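Local coordinates for hydrolase family protein (Deinococcus radiodurans R1, PDB 3CNH) that is a predicted hydrolase of the haloacid dehalogenase-like superfamily and probably acts as a phosphatase, at residues S106-G111 and F131-A136. Residues are numbered along the deposited sequence; the frame is centred on the assembly and turned at random.
Sequences SLNNEG and FFTSSA. With PO4 (phosphate ion), chain D.
Ser106 to Asn108 pair in parallel with Phe131 to Thr133, joining strand 103-108 to strand 131-133, at one edge of the Rossmann-like sheet of the haloacid dehalogenase fold; helix 112-122 makes the crossover of this beta-alpha-beta unit. The backbone ladder runs from Phe132 N to Ser106 O (3.0 Å), from Asn108 N back to Phe132 O, and from Ser134 N to Asn108 O, where the new helix starts.

Side-chain hydroxyls add a second set of bonds. Asn108 has its CG between its own backbone N and carbonyl carbon (chi1 71°), a turn that brings OD1 across to Thr133. There Asn108 OD1 accepts from Ser106 OG and Thr133 OG1, both at 2.8 Å and from opposite faces of the amide plane, while ND2 is held by Asn115 of the crossover helix. Replacing Asn108 by an alanine would probably leave the Ser106 and Thr133 hydroxyls without their shared acceptor and Asn115 OD1 without this partner. Beyond the strands, Ser134 OG accepts from Glu110 N (2.9 Å) and also bonds to Glu51 O.

Apolar contact is slight: on the face bearing Leu107 and Phe132, Leu107 CD1 rests on Phe132 CB at 3.6 Å, beside helix 144-154.

Just past the strand, Asn109 N points almost straight at O1 of a phosphate ion probably taken up from the crystallisation liquor (2.7 Å, 174° at the hydrogen). Gly12 N and Lys141 NZ also bind this ion, and a sodium ion sits nearby, consistent with a phosphate-binding site as in the superfamily. Farther along, Ser135 OG donates to Glu110 O at 2.7 Å, in the carbonyl plane.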
# COMPACT_ATOMS: atom_id res chain seq x y z
N SER A 106 -0.38 -8.98 1.87
CA SER A 106 -0.08 -7.53 1.87
C SER A 106 -0.20 -7.02 3.27
O SER A 106 -0.96 -7.53 4.11
CB SER A 106 -0.99 -6.68 0.94
OG SER A 106 -2.22 -6.34 1.56
N LEU A 107 0.54 -5.94 3.50
CA LEU A 107 0.42 -5.15 4.74
C LEU A 107 0.65 -3.73 4.27
O LEU A 107 1.78 -3.32 4.00
CB LEU A 107 1.42 -5.59 5.82
CG LEU A 107 1.17 -4.95 7.18
CD1 LEU A 107 -0.13 -5.49 7.81
CD2 LEU A 107 2.32 -5.15 8.17
N ASN A 108 -0.45 -3.02 4.03
CA ASN A 108 -0.38 -1.77 3.27
C ASN A 108 -1.43 -0.79 3.62
O ASN A 108 -2.46 -1.14 4.20
CB ASN A 108 -0.50 -2.08 1.76
CG ASN A 108 -1.91 -2.51 1.34
OD1 ASN A 108 -2.44 -3.52 1.81
ND2 ASN A 108 -2.52 -1.73 0.43
N ASN A 109 -1.08 0.46 3.37
CA ASN A 109 -2.01 1.59 3.59
C ASN A 109 -2.65 2.04 2.29
O ASN A 109 -1.97 2.46 1.35
CB ASN A 109 -1.27 2.79 4.17
CG ASN A 109 -0.66 2.54 5.56
OD1 ASN A 109 -0.98 1.54 6.24
ND2 ASN A 109 0.18 3.51 6.02
N GLU A 110 -3.97 2.03 2.28
CA GLU A 110 -4.70 2.41 1.08
C GLU A 110 -6.18 2.45 1.35
O GLU A 110 -6.70 1.64 2.09
CB GLU A 110 -4.50 1.39 -0.03
CG GLU A 110 -4.79 1.91 -1.45
CD GLU A 110 -3.72 2.89 -1.91
OE1 GLU A 110 -2.59 2.45 -2.14
OE2 GLU A 110 -4.01 4.10 -2.03
N GLY A 111 -6.83 3.47 0.79
CA GLY A 111 -8.27 3.53 0.80
C GLY A 111 -8.84 2.29 0.10
O GLY A 111 -8.23 1.70 -0.79
N PHE A 131 -5.04 -9.55 2.24
CA PHE A 131 -4.66 -8.17 2.13
C PHE A 131 -4.95 -7.44 3.43
O PHE A 131 -6.08 -7.04 3.67
CB PHE A 131 -5.40 -7.50 0.96
CG PHE A 131 -4.96 -8.03 -0.39
CD1 PHE A 131 -5.47 -9.21 -0.89
CD2 PHE A 131 -3.99 -7.35 -1.10
CE1 PHE A 131 -5.04 -9.70 -2.10
CE2 PHE A 131 -3.53 -7.82 -2.32
CZ PHE A 131 -4.03 -9.03 -2.81
N PHE A 132 -3.91 -7.29 4.24
CA PHE A 132 -4.03 -6.64 5.55
C PHE A 132 -3.84 -5.15 5.33
O PHE A 132 -2.77 -4.58 5.52
CB PHE A 132 -3.04 -7.25 6.54
CG PHE A 132 -3.16 -8.74 6.66
CD1 PHE A 132 -4.38 -9.35 6.75
CD2 PHE A 132 -2.03 -9.52 6.69
CE1 PHE A 132 -4.49 -10.75 6.84
CE2 PHE A 132 -2.13 -10.94 6.81
CZ PHE A 132 -3.36 -11.54 6.86
N THR A 133 -4.92 -4.57 4.86
CA THR A 133 -4.96 -3.19 4.40
C THR A 133 -5.58 -2.26 5.43
O THR A 133 -6.56 -2.60 6.10
CB THR A 133 -5.72 -3.09 3.10
OG1 THR A 133 -5.18 -4.01 2.13
CG2 THR A 133 -5.70 -1.65 2.56
N SER A 134 -5.02 -1.06 5.52
CA SER A 134 -5.46 -0.09 6.53
C SER A 134 -6.95 0.18 6.55
O SER A 134 -7.55 0.34 7.60
CB SER A 134 -4.74 1.26 6.34
OG SER A 134 -4.94 1.76 5.03
N SER A 135 -7.52 0.26 5.36
CA SER A 135 -8.95 0.63 5.20
C SER A 135 -9.87 -0.50 5.63
O SER A 135 -11.05 -0.29 5.90
CB SER A 135 -9.24 1.13 3.80
OG SER A 135 -8.83 0.18 2.81
N ALA A 136 -9.32 -1.71 5.68
CA ALA A 136 -10.08 -2.85 6.18
C ALA A 136 -9.96 -3.03 7.69
O ALA A 136 -10.90 -3.44 8.35
CB ALA A 136 -9.62 -4.14 5.46
P PO4 D . 1.34 1.34 0.82
O1 PO4 D . 1.34 0.98 2.23
O2 PO4 D . 2.74 1.82 0.41
O3 PO4 D . 0.74 0.31 -0.15
O4 PO4 D . 0.52 2.61 0.55